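Local coordinates for uncharacterized protein DR_0571 (Deinococcus radiodurans R1, PDB 3C4N) that probably acts as an FAD-dependent oxidoreductase and, in this crystal, holds ADP in its Rossmann-type nucleotide-binding fold, at residues A50-L55 with A387-A391; G77-L81 with P346-L350; L189-T193 with R203-L207; G226-A231 with G369-L373. All coordinates share one frame; numbering follows the deposited sequence.

Interaction 1: residues A50-L55 with A387-A391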
loop_
_atom_site.group_PDB
_atom_site.type_symbol
_atom_site.label_atom_id
_atom_site.label_comp_id
_atom_site.label_asym_id
_atom_site.label_seq_id
_atom_site.Cartn_x
_atom_site.Cartn_y
_atom_site.Cartn_z
ATOM N N ALA A 50 -0.736 6.286 12.286
ATOM C CA ALA A 50 -0.759 5.735 13.644
ATOM C C ALA A 50 -2.180 5.420 14.085
ATOM O O ALA A 50 -2.441 4.374 14.683
ATOM C CB ALA A 50 -0.124 6.705 14.624
ATOM N N CYS A 51 -3.093 6.337 13.777
ATOM C CA CYS A 51 -4.495 6.176 14.134
ATOM C C CYS A 51 -5.077 4.947 13.439
ATOM O O CYS A 51 -5.802 4.173 14.062
ATOM C CB CYS A 51 -5.278 7.435 13.755
ATOM S SG CYS A 51 -6.889 7.567 14.550
ATOM N N ALA A 52 -4.750 4.757 12.158
ATOM C CA ALA A 52 -5.258 3.599 11.412
ATOM C C ALA A 52 -4.714 2.313 12.022
ATOM O O ALA A 52 -5.410 1.300 12.079
ATOM C CB ALA A 52 -4.871 3.687 9.939
ATOM N N PHE A 53 -3.471 2.364 12.489
ATOM C CA PHE A 53 -2.867 1.200 13.117
ATOM C C PHE A 53 -3.605 0.854 14.422
ATOM O O PHE A 53 -4.041 -0.284 14.607
ATOM C CB PHE A 53 -1.391 1.462 13.399
ATOM C CG PHE A 53 -0.753 0.420 14.251
ATOM C CD1 PHE A 53 -0.620 -0.883 13.796
ATOM C CD2 PHE A 53 -0.291 0.738 15.520
ATOM C CE1 PHE A 53 -0.030 -1.868 14.598
ATOM C CE2 PHE A 53 0.298 -0.231 16.334
ATOM C CZ PHE A 53 0.431 -1.537 15.872
ATOM N N TYR A 54 -3.772 1.838 15.304
ATOM C CA TYR A 54 -4.441 1.593 16.575
ATOM C C TYR A 54 -5.892 1.151 16.385
ATOM O O TYR A 54 -6.403 0.351 17.165
ATOM C CB TYR A 54 -4.393 2.832 17.473
ATOM C CG TYR A 54 -3.003 3.210 17.918
ATOM C CD1 TYR A 54 -2.176 2.282 18.556
ATOM C CD2 TYR A 54 -2.514 4.493 17.703
ATOM C CE1 TYR A 54 -0.887 2.629 18.965
ATOM C CE2 TYR A 54 -1.236 4.854 18.105
ATOM C CZ TYR A 54 -0.421 3.928 18.735
ATOM O OH TYR A 54 0.853 4.302 19.124
ATOM N N LEU A 55 -6.555 1.665 15.353
ATOM C CA LEU A 55 -7.926 1.262 15.102
ATOM C C LEU A 55 -7.990 -0.185 14.624
ATOM O O LEU A 55 -8.950 -0.896 14.929
ATOM C CB LEU A 55 -8.590 2.183 14.080
ATOM C CG LEU A 55 -9.047 3.518 14.669
ATOM C CD1 LEU A 55 -9.426 4.471 13.536
ATOM C CD2 LEU A 55 -10.238 3.278 15.610
ATOM N N ALA A 387 -3.288 10.017 18.634
ATOM C CA ALA A 387 -3.874 9.121 17.633
ATOM C C ALA A 387 -4.496 7.907 18.316
ATOM O O ALA A 387 -5.509 7.385 17.861
ATOM C CB ALA A 387 -2.813 8.670 16.622
ATOM N N HIS A 388 -3.886 7.461 19.406
ATOM C CA HIS A 388 -4.402 6.316 20.144
ATOM C C HIS A 388 -5.668 6.664 20.927
ATOM O O HIS A 388 -6.584 5.852 21.028
ATOM C CB HIS A 388 -3.347 5.797 21.109
ATOM C CG HIS A 388 -3.818 4.656 21.954
ATOM N ND1 HIS A 388 -4.083 4.786 23.301
ATOM C CD2 HIS A 388 -4.073 3.363 21.642
ATOM C CE1 HIS A 388 -4.476 3.620 23.782
ATOM N NE2 HIS A 388 -4.479 2.741 22.797
ATOM N N GLU A 389 -5.691 7.872 21.489
ATOM C CA GLU A 389 -6.819 8.385 22.258
ATOM C C GLU A 389 -8.022 8.445 21.314
ATOM O O GLU A 389 -9.116 8.006 21.660
ATOM C CB GLU A 389 -6.464 9.787 22.786
ATOM C CG GLU A 389 -7.283 10.343 23.955
ATOM C CD GLU A 389 -8.626 10.959 23.543
ATOM O OE1 GLU A 389 -8.686 11.629 22.489
ATOM O OE2 GLU A 389 -9.619 10.785 24.290
ATOM N N LEU A 390 -7.810 8.958 20.105
ATOM C CA LEU A 390 -8.895 9.060 19.136
ATOM C C LEU A 390 -9.367 7.684 18.718
ATOM O O LEU A 390 -10.566 7.466 18.522
ATOM C CB LEU A 390 -8.460 9.842 17.892
ATOM C CG LEU A 390 -9.514 9.875 16.777
ATOM C CD1 LEU A 390 -10.792 10.518 17.303
ATOM C CD2 LEU A 390 -8.978 10.615 15.561
ATOM N N ALA A 391 -8.428 6.753 18.575
ATOM C CA ALA A 391 -8.781 5.391 18.180
ATOM C C ALA A 391 -9.684 4.739 19.226
ATOM O O ALA A 391 -10.688 4.113 18.881
ATOM C CB ALA A 391 -7.522 4.551 17.968
#
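Tyr-54 and His-388 meet where two helices of the Rossmann-type FAD-binding fold, 46-58 and 379-398, pack against each other, the axes of the short segments 8.3 Å apart and crossing at -43°. The aromatic part is a T-shaped pair: the imidazole presents its edge to the phenol face, with ring centroids 5.0 Å apart and planes at 77°. A CH-pi contact adds to it, His-388 CB lying over the Tyr-54 ring, 3.9 Å from the centroid. Gln-105 hydrogen-bonds the Tyr-54 hydroxyl, and Trp-101 stacks on His-388, so both rings have a second hold. With a serine in place of Tyr-54, the imidazole would probably lose the face it abuts and Gln-105 the hydroxyl it pairs with.

The remaining contacts are mostly apolar, with alanines letting the helices come close. Ala-387 CB sits 3.9 Å from Ala-50 CB and also touches Cys-51 CB. One turn on, Ala-391 CB meets Tyr-54 CB at 3.6 Å and Leu-55 CG at 3.8 Å. Cys-51, with SG anti to the backbone N (chi1 -163°), lays its sulfur 3.8 Å from Leu-390 CD2. At the far end Leu-55 CD2 comes within 3.4 Å of Ala-391 O.

Interaction 2: residues G77-L81 with P346-L350. With ADP (adenosine-5'-diphosphate), chain C.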
loop_
_atom_site.group_PDB
_atom_site.type_symbol
_atom_site.label_atom_id
_atom_site.label_comp_id
_atom_site.label_asym_id
_atom_site.label_seq_id
_atom_site.Cartn_x
_atom_site.Cartn_y
_atom_site.Cartn_z
ATOM N N GLY A 77 5.436 15.332 2.599
ATOM C CA GLY A 77 4.699 15.649 3.814
ATOM C C GLY A 77 5.548 16.196 4.950
ATOM O O GLY A 77 6.773 16.271 4.835
ATOM N N ALA A 78 4.894 16.572 6.050
ATOM C CA ALA A 78 5.587 17.110 7.221
ATOM C C ALA A 78 6.291 16.014 8.019
ATOM O O ALA A 78 7.405 16.197 8.505
ATOM C CB ALA A 78 4.608 17.841 8.121
ATOM N N THR A 79 5.630 14.872 8.142
ATOM C CA THR A 79 6.173 13.747 8.883
ATOM C C THR A 79 7.601 13.365 8.492
ATOM O O THR A 79 8.423 13.048 9.348
ATOM C CB THR A 79 5.277 12.513 8.714
ATOM O OG1 THR A 79 4.024 12.746 9.361
ATOM C CG2 THR A 79 5.936 11.294 9.310
ATOM N N ILE A 80 7.889 13.402 7.200
ATOM C CA ILE A 80 9.196 13.036 6.694
ATOM C C ILE A 80 10.319 13.980 7.138
ATOM O O ILE A 80 11.429 13.525 7.409
ATOM C CB ILE A 80 9.148 12.953 5.143
ATOM C CG1 ILE A 80 10.478 12.442 4.592
ATOM C CG2 ILE A 80 8.810 14.322 4.560
ATOM C CD1 ILE A 80 10.803 11.018 4.999
ATOM N N LEU A 81 10.039 15.280 7.229
ATOM C CA LEU A 81 11.051 16.269 7.641
ATOM C C LEU A 81 11.103 16.524 9.150
ATOM O O LEU A 81 12.038 17.153 9.648
ATOM C CB LEU A 81 10.807 17.615 6.938
ATOM C CG LEU A 81 10.801 17.663 5.392
ATOM C CD1 LEU A 81 10.535 19.096 4.893
ATOM C CD2 LEU A 81 12.126 17.159 4.872
ATOM N N PRO A 346 14.627 22.250 1.977
ATOM C CA PRO A 346 13.625 21.315 2.504
ATOM C C PRO A 346 12.608 22.058 3.382
ATOM O O PRO A 346 12.986 22.719 4.348
ATOM C CB PRO A 346 14.468 20.330 3.316
ATOM C CG PRO A 346 15.764 20.320 2.591
ATOM C CD PRO A 346 15.987 21.787 2.307
ATOM N N GLY A 347 11.324 21.942 3.046
ATOM C CA GLY A 347 10.295 22.632 3.807
ATOM C C GLY A 347 8.968 21.899 3.792
ATOM O O GLY A 347 8.733 21.063 2.924
ATOM N N ALA A 348 8.097 22.212 4.750
ATOM C CA ALA A 348 6.792 21.565 4.849
ATOM C C ALA A 348 5.814 22.406 5.648
ATOM O O ALA A 348 6.216 23.272 6.424
ATOM C CB ALA A 348 6.935 20.197 5.503
ATOM N N TRP A 349 4.527 22.149 5.460
ATOM C CA TRP A 349 3.517 22.884 6.209
ATOM C C TRP A 349 3.074 22.080 7.429
ATOM O O TRP A 349 2.707 20.909 7.313
ATOM C CB TRP A 349 2.295 23.188 5.333
ATOM C CG TRP A 349 2.523 24.248 4.306
ATOM C CD1 TRP A 349 2.939 24.073 3.013
ATOM C CD2 TRP A 349 2.328 25.654 4.478
ATOM N NE1 TRP A 349 3.007 25.285 2.372
ATOM C CE2 TRP A 349 2.639 26.273 3.248
ATOM C CE3 TRP A 349 1.920 26.452 5.553
ATOM C CZ2 TRP A 349 2.552 27.660 3.062
ATOM C CZ3 TRP A 349 1.833 27.836 5.370
ATOM C CH2 TRP A 349 2.147 28.423 4.134
ATOM N N LEU A 350 3.125 22.706 8.599
ATOM C CA LEU A 350 2.702 22.045 9.824
ATOM C C LEU A 350 1.465 22.722 10.364
ATOM O O LEU A 350 1.341 23.949 10.313
ATOM C CB LEU A 350 3.792 22.079 10.899
ATOM C CG LEU A 350 4.967 21.094 10.757
ATOM C CD1 LEU A 350 5.922 21.584 9.674
ATOM C CD2 LEU A 350 5.702 20.997 12.094
HETATM P PB ADP C . 0.678 14.792 9.960
HETATM O O1B ADP C . -0.313 15.450 10.811
HETATM O O2B ADP C . 0.876 13.263 10.391
HETATM O O3B ADP C . 2.096 15.560 10.050
HETATM P PA ADP C . 1.263 14.963 7.382
HETATM O O1A ADP C . 1.259 16.364 6.918
HETATM O O2A ADP C . 2.739 14.601 7.941
HETATM O O3A ADP C . 0.132 14.729 8.495
HETATM O "O5'" ADP C . 0.755 13.918 6.282
HETATM C "C5'" ADP C . -0.628 13.804 6.410
HETATM C "C4'" ADP C . -1.233 13.255 5.145
HETATM O "O4'" ADP C . -2.530 13.583 4.580
HETATM C "C3'" ADP C . -0.185 13.798 4.225
HETATM O "O3'" ADP C . 0.947 12.926 4.208
HETATM C "C2'" ADP C . -0.881 13.928 2.868
HETATM O "O2'" ADP C . -0.179 13.163 1.873
HETATM C "C1'" ADP C . -2.323 13.424 3.152
HETATM N N9 ADP C . -3.367 14.236 2.616
HETATM C C8 ADP C . -3.429 15.634 2.730
HETATM N N7 ADP C . -4.501 16.074 2.094
HETATM C C5 ADP C . -5.188 15.014 1.592
HETATM C C6 ADP C . -6.435 14.830 0.939
HETATM N N6 ADP C . -7.407 15.854 0.938
HETATM N N1 ADP C . -6.795 13.586 0.551
HETATM C C2 ADP C . -6.024 12.528 0.797
HETATM N N3 ADP C . -4.916 12.619 1.436
HETATM C C4 ADP C . -4.463 13.839 1.940
#
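Ala-78 and Ala-348 bring the two backbones to 5.2 Å between their CA atoms, a short helical turn at 78-81, held by a weak bond from Leu-81 N to Ala-78 O, lying against the extended strand residues 347-350. Small side chains make this approach possible. Ala-348 CB fits against both the turn and a side chain, 3.8 Å from Ala-78 CA and equally far from Leu-81 CD1, while Ala-78 CB reaches Trp-349 O at 3.7 Å and brushes Leu-350 CG.

Leu-81 covers the other end. Its CG stands anti to the carbonyl carbon (chi1 -58°), which carries the branch toward the strand: CD1 presses on the peptide of Gly-347, 3.3 Å from its O, and CD2 lies 4.2 Å from Pro-346 CB. The strand itself pairs antiparallel with strand 251-260, and the indole of Trp-349 turns to the other side, where Arg-252 makes a cation-pi contact with it.

Thr-79 points away from the strand and serves the nucleotide. Its N donates to ADP O2A at 2.9 Å and its OG1 to the same oxygen at 2.7 Å, and OG1 is also hydrogen-bonded to Arg-46 N. One turn thus works in two directions: apolar contacts seat it on the strand, while a backbone amide and a hydroxyl together grip a single alpha-phosphate oxygen, giving that negative charge two polar donors.

Interaction 3: residues L189-T193 with R203-L207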
loop_
_atom_site.group_PDB
_atom_site.type_symbol
_atom_site.label_atom_id
_atom_site.label_comp_id
_atom_site.label_asym_id
_atom_site.label_seq_id
_atom_site.Cartn_x
_atom_site.Cartn_y
_atom_site.Cartn_z
ATOM N N LEU A 189 -6.235 0.154 1.558
ATOM C CA LEU A 189 -5.254 1.177 1.244
ATOM C C LEU A 189 -5.509 1.812 -0.104
ATOM O O LEU A 189 -5.702 1.130 -1.107
ATOM C CB LEU A 189 -3.846 0.583 1.276
ATOM C CG LEU A 189 -2.609 1.487 1.097
ATOM C CD1 LEU A 189 -2.414 1.850 -0.360
ATOM C CD2 LEU A 189 -2.737 2.720 1.964
ATOM N N LEU A 190 -5.513 3.135 -0.119
ATOM C CA LEU A 190 -5.738 3.871 -1.345
ATOM C C LEU A 190 -4.694 4.983 -1.386
ATOM O O LEU A 190 -4.688 5.868 -0.535
ATOM C CB LEU A 190 -7.151 4.448 -1.328
ATOM C CG LEU A 190 -7.999 4.300 -2.583
ATOM C CD1 LEU A 190 -8.039 2.849 -3.043
ATOM C CD2 LEU A 190 -9.405 4.802 -2.279
ATOM N N LEU A 191 -3.793 4.924 -2.356
ATOM C CA LEU A 191 -2.756 5.936 -2.481
ATOM C C LEU A 191 -3.033 6.824 -3.684
ATOM O O LEU A 191 -3.971 6.576 -4.441
ATOM C CB LEU A 191 -1.387 5.276 -2.636
ATOM C CG LEU A 191 -0.984 4.325 -1.512
ATOM C CD1 LEU A 191 0.302 3.602 -1.882
ATOM C CD2 LEU A 191 -0.804 5.097 -0.216
ATOM N N ASN A 192 -2.207 7.852 -3.850
ATOM C CA ASN A 192 -2.336 8.790 -4.957
ATOM C C ASN A 192 -3.794 9.153 -5.220
ATOM O O ASN A 192 -4.235 9.239 -6.367
ATOM C CB ASN A 192 -1.697 8.187 -6.209
ATOM C CG ASN A 192 -0.299 7.623 -5.937
ATOM O OD1 ASN A 192 -0.110 6.407 -5.808
ATOM N ND2 ASN A 192 0.681 8.512 -5.835
ATOM N N THR A 193 -4.532 9.371 -4.135
ATOM C CA THR A 193 -5.947 9.711 -4.195
ATOM C C THR A 193 -6.279 10.877 -3.256
ATOM O O THR A 193 -5.993 10.843 -2.048
ATOM C CB THR A 193 -6.794 8.508 -3.778
ATOM O OG1 THR A 193 -6.229 7.320 -4.336
ATOM C CG2 THR A 193 -8.211 8.658 -4.264
ATOM N N ARG A 203 -15.441 11.557 -1.393
ATOM C CA ARG A 203 -15.360 11.532 -2.845
ATOM C C ARG A 203 -13.877 11.370 -3.136
ATOM O O ARG A 203 -13.055 12.159 -2.677
ATOM C CB ARG A 203 -15.882 12.838 -3.442
ATOM C CG ARG A 203 -15.790 12.903 -4.963
ATOM C CD ARG A 203 -16.211 14.275 -5.496
ATOM N NE ARG A 203 -17.546 14.668 -5.046
ATOM C CZ ARG A 203 -18.663 14.005 -5.331
ATOM N NH1 ARG A 203 -18.615 12.904 -6.075
ATOM N NH2 ARG A 203 -19.828 14.446 -4.870
ATOM N N LEU A 204 -13.542 10.332 -3.892
ATOM C CA LEU A 204 -12.159 10.025 -4.225
ATOM C C LEU A 204 -11.782 10.413 -5.644
ATOM O O LEU A 204 -12.408 9.964 -6.603
ATOM C CB LEU A 204 -11.932 8.532 -4.039
ATOM C CG LEU A 204 -12.413 8.010 -2.690
ATOM C CD1 LEU A 204 -12.415 6.498 -2.701
ATOM C CD2 LEU A 204 -11.525 8.564 -1.578
ATOM N N HIS A 205 -10.744 11.232 -5.775
ATOM C CA HIS A 205 -10.270 11.654 -7.089
ATOM C C HIS A 205 -8.950 10.957 -7.405
ATOM O O HIS A 205 -8.098 10.832 -6.529
ATOM C CB HIS A 205 -10.065 13.171 -7.127
ATOM C CG HIS A 205 -11.284 13.948 -6.749
ATOM N ND1 HIS A 205 -11.713 14.068 -5.445
ATOM C CD2 HIS A 205 -12.206 14.588 -7.507
ATOM C CE1 HIS A 205 -12.847 14.744 -5.416
ATOM N NE2 HIS A 205 -13.170 15.069 -6.654
ATOM N N ARG A 206 -8.796 10.500 -8.651
ATOM C CA ARG A 206 -7.574 9.830 -9.116
ATOM C C ARG A 206 -7.196 10.317 -10.513
ATOM O O ARG A 206 -7.695 11.344 -10.983
ATOM C CB ARG A 206 -7.755 8.303 -9.155
ATOM C CG ARG A 206 -8.232 7.717 -7.829
ATOM C CD ARG A 206 -8.112 6.196 -7.680
ATOM N NE ARG A 206 -9.225 5.477 -8.224
ATOM C CZ ARG A 206 -10.150 4.688 -7.686
ATOM N NH1 ARG A 206 -10.269 4.358 -6.403
ATOM N NH2 ARG A 206 -10.991 4.195 -8.568
ATOM N N LEU A 207 -6.308 9.563 -11.161
ATOM C CA LEU A 207 -5.824 9.853 -12.516
ATOM C C LEU A 207 -5.361 8.553 -13.178
ATOM O O LEU A 207 -4.490 7.865 -12.649
ATOM C CB LEU A 207 -4.653 10.851 -12.478
ATOM C CG LEU A 207 -4.964 12.280 -12.006
ATOM C CD1 LEU A 207 -3.687 13.115 -11.947
ATOM C CD2 LEU A 207 -5.968 12.911 -12.951
#
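Thr-193 is the tight centre of this contact, its methyl pressed into the backbone and side chains of 204-206. CG2, anti to the backbone N, stands only 3.1 Å from His-205 O, and it also meets Leu-204 CB and Arg-206 CG, each at 3.7 Å. Thr-193 CA adds a C-H...O contact of 3.4 Å to His-205 O, so that one carbonyl faces two carbons of the threonine. The Thr-193 and Arg-206 side chains run alongside each other in the same direction. Leu-190 closes the packed side: its CD2 touches Leu-204 CD1 at 3.5 Å, the two side chains crossing at about a right angle.

These residues join two parts of one mixed sheet. Strand 188-190 runs parallel to strand 64-67 of the Rossmann-type core, and strand 201-205 is the second arm of a beta hairpin with 194-198. Thr-193 leads into that hairpin and lines the ADP pocket, whose Ala-195 N hydrogen-bonds the nucleotide. A glycine at Thr-193 would probably open a gap between Leu-204 CB and Arg-206 CG and let the arginine stem shift.

Away from this centre the fit slackens. The Arg-206 guanidinium, its chain bent at chi3 (-85°), meets Leu-190 CD2 at its edge, 4.2 Å from NH1, and has a long, weak ion pair with Glu-219. The His-205 ring turns off from 189-193, toward Glu-196 and Thr-220. The outer side of the turn is not open: Leu-191 and Asn-192 pack on the same residues of the second subunit.

Interaction 4: residues G226-A231 with G369-L373. With ADP (adenosine-5'-diphosphate), chain C.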
loop_
_atom_site.group_PDB
_atom_site.type_symbol
_atom_site.label_atom_id
_atom_site.label_comp_id
_atom_site.label_asym_id
_atom_site.label_seq_id
_atom_site.Cartn_x
_atom_site.Cartn_y
_atom_site.Cartn_z
ATOM N N GLY A 226 -19.165 5.406 8.049
ATOM C CA GLY A 226 -19.826 5.710 9.310
ATOM C C GLY A 226 -18.990 6.668 10.138
ATOM O O GLY A 226 -19.517 7.472 10.910
ATOM N N VAL A 227 -17.674 6.575 9.977
ATOM C CA VAL A 227 -16.761 7.439 10.703
ATOM C C VAL A 227 -15.642 7.891 9.782
ATOM O O VAL A 227 -15.058 7.080 9.064
ATOM C CB VAL A 227 -16.129 6.721 11.928
ATOM C CG1 VAL A 227 -15.300 7.717 12.730
ATOM C CG2 VAL A 227 -17.214 6.114 12.814
ATOM N N ILE A 228 -15.355 9.192 9.808
ATOM C CA ILE A 228 -14.310 9.794 8.983
ATOM C C ILE A 228 -13.297 10.562 9.831
ATOM O O ILE A 228 -13.637 11.554 10.484
ATOM C CB ILE A 228 -14.909 10.785 7.962
ATOM C CG1 ILE A 228 -15.830 10.041 6.992
ATOM C CG2 ILE A 228 -13.791 11.525 7.242
ATOM C CD1 ILE A 228 -16.576 10.940 6.026
ATOM N N ILE A 229 -12.052 10.096 9.807
ATOM C CA ILE A 229 -10.969 10.733 10.543
ATOM C C ILE A 229 -10.129 11.565 9.577
ATOM O O ILE A 229 -9.523 11.035 8.647
ATOM C CB ILE A 229 -10.076 9.679 11.228
ATOM C CG1 ILE A 229 -10.915 8.887 12.229
ATOM C CG2 ILE A 229 -8.896 10.343 11.910
ATOM C CD1 ILE A 229 -10.153 7.806 12.926
ATOM N N VAL A 230 -10.124 12.877 9.806
ATOM C CA VAL A 230 -9.384 13.832 8.990
ATOM C C VAL A 230 -7.980 14.048 9.540
ATOM O O VAL A 230 -7.757 14.891 10.410
ATOM C CB VAL A 230 -10.114 15.194 8.942
ATOM C CG1 VAL A 230 -9.284 16.219 8.213
ATOM C CG2 VAL A 230 -11.455 15.040 8.272
ATOM N N ALA A 231 -7.036 13.273 9.007
ATOM C CA ALA A 231 -5.627 13.334 9.399
ATOM C C ALA A 231 -4.804 13.883 8.239
ATOM O O ALA A 231 -3.745 13.349 7.933
ATOM C CB ALA A 231 -5.132 11.947 9.760
ATOM N N GLY A 369 -19.624 11.572 13.892
ATOM C CA GLY A 369 -18.762 10.685 13.133
ATOM C C GLY A 369 -17.598 11.335 12.402
ATOM O O GLY A 369 -16.838 10.647 11.720
ATOM N N LEU A 370 -17.458 12.652 12.545
ATOM C CA LEU A 370 -16.385 13.395 11.890
ATOM C C LEU A 370 -15.332 13.911 12.877
ATOM O O LEU A 370 -15.637 14.745 13.735
ATOM C CB LEU A 370 -16.958 14.577 11.105
ATOM C CG LEU A 370 -15.943 15.326 10.248
ATOM C CD1 LEU A 370 -15.476 14.397 9.124
ATOM C CD2 LEU A 370 -16.569 16.573 9.660
ATOM N N HIS A 371 -14.101 13.417 12.749
ATOM C CA HIS A 371 -13.008 13.825 13.632
ATOM C C HIS A 371 -11.862 14.502 12.911
ATOM O O HIS A 371 -11.472 14.088 11.820
ATOM C CB HIS A 371 -12.438 12.626 14.388
ATOM C CG HIS A 371 -13.447 11.921 15.231
ATOM N ND1 HIS A 371 -14.237 10.902 14.745
ATOM C CD2 HIS A 371 -13.842 12.129 16.508
ATOM C CE1 HIS A 371 -15.076 10.512 15.687
ATOM N NE2 HIS A 371 -14.859 11.240 16.767
ATOM N N LEU A 372 -11.321 15.544 13.532
ATOM C CA LEU A 372 -10.184 16.260 12.970
ATOM C C LEU A 372 -8.962 15.996 13.857
ATOM O O LEU A 372 -8.909 16.439 15.003
ATOM C CB LEU A 372 -10.485 17.762 12.893
ATOM C CG LEU A 372 -9.310 18.683 12.532
ATOM C CD1 LEU A 372 -8.774 18.355 11.146
ATOM C CD2 LEU A 372 -9.784 20.123 12.582
ATOM N N LEU A 373 -7.994 15.264 13.310
ATOM C CA LEU A 373 -6.763 14.892 14.004
ATOM C C LEU A 373 -5.649 15.857 13.655
ATOM O O LEU A 373 -5.319 16.037 12.485
ATOM C CB LEU A 373 -6.342 13.475 13.590
ATOM C CG LEU A 373 -5.091 12.814 14.194
ATOM C CD1 LEU A 373 -5.143 12.915 15.710
ATOM C CD2 LEU A 373 -5.020 11.348 13.760
HETATM P PB ADP C . 0.678 14.792 9.960
HETATM O O1B ADP C . -0.313 15.450 10.811
HETATM O O2B ADP C . 0.876 13.263 10.391
HETATM O O3B ADP C . 2.096 15.560 10.050
HETATM P PA ADP C . 1.263 14.963 7.382
HETATM O O1A ADP C . 1.259 16.364 6.918
HETATM O O2A ADP C . 2.739 14.601 7.941
HETATM O O3A ADP C . 0.132 14.729 8.495
HETATM O "O5'" ADP C . 0.755 13.918 6.282
HETATM C "C5'" ADP C . -0.628 13.804 6.410
HETATM C "C4'" ADP C . -1.233 13.255 5.145
HETATM O "O4'" ADP C . -2.530 13.583 4.580
HETATM C "C3'" ADP C . -0.185 13.798 4.225
HETATM O "O3'" ADP C . 0.947 12.926 4.208
HETATM C "C2'" ADP C . -0.881 13.928 2.868
HETATM O "O2'" ADP C . -0.179 13.163 1.873
HETATM C "C1'" ADP C . -2.323 13.424 3.152
HETATM N N9 ADP C . -3.367 14.236 2.616
HETATM C C8 ADP C . -3.429 15.634 2.730
HETATM N N7 ADP C . -4.501 16.074 2.094
HETATM C C5 ADP C . -5.188 15.014 1.592
HETATM C C6 ADP C . -6.435 14.830 0.939
HETATM N N6 ADP C . -7.407 15.854 0.938
HETATM N N1 ADP C . -6.795 13.586 0.551
HETATM C C2 ADP C . -6.024 12.528 0.797
HETATM N N3 ADP C . -4.916 12.619 1.436
HETATM C C4 ADP C . -4.463 13.839 1.940
#
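Val-230 and Leu-372 face the same side of two parallel strands, 227-230 and 370-373, whose directions differ by 18° in the sheet of the FAD-binding fold. Four backbone bonds zip them together: Ile-228 N to Gly-369 O at 2.8 Å, His-371 N to Ile-228 O, Val-230 N to His-371 O at 2.7 Å, and Leu-373 N to Val-230 O. They set the parallel register, Ile-228 beside Leu-370, Ile-229 beside His-371 and Val-230 beside Leu-372.

Following Val-230 outward, CB rests 3.4 Å from His-371 O. CG1, anti to the backbone N, continues to Leu-372 CD1 at 3.7 Å, and CG2 leans the other way to Leu-370 CD1 at 4.2 Å. Leu-370 CD1 in turn meets Ile-228 CG2, and helix 236-244 covers this face through Leu-239, Val-240 and Leu-244. Ile-229 and His-371 occupy the other face, under helices 46-58 and 379-398, which makes a three-layer alpha/beta arrangement.

Gly-369 takes a positive phi of 73°, and a side chain there would run into Gly-226 O. At the opposite end Ala-231 CB touches Leu-373 CD2, and Ala-231 O lies 3.5 Å from C5' of ADP, so the residue just past the strand borders the nucleotide as part of its pocket.

Chemically the contact is a bonded backbone between greasy faces, with one exception: His-371 ND1 is buried without a polar partner, its nearest neighbour across the strands being Val-227 CG1 at 3.9 Å, a desolvation cost that the surrounding packing presumably has to offset.

From the N terminus, interaction 1 opens first, on helix 46-58, and closes last, on helix 379-398, so the other three all nest inside its loop. Interaction 2 opens at 77-81 and closes at 346-350, setting a strand of the second sheet against the turn that binds ADP. Interaction 3, a short local closure, sits within that loop and ends before interaction 4 begins. Interaction 4 opens at 226-231 inside the span of interaction 2 but closes beyond it at 369-373, so the two cross, and both touch ADP. Interactions 1 and 4 are layered directly, Leu-55 CD1 lying 3.5 Å from Ile-229 CD1, while interactions 3 and 4 reach the same sheet with centres about 17 Å apart.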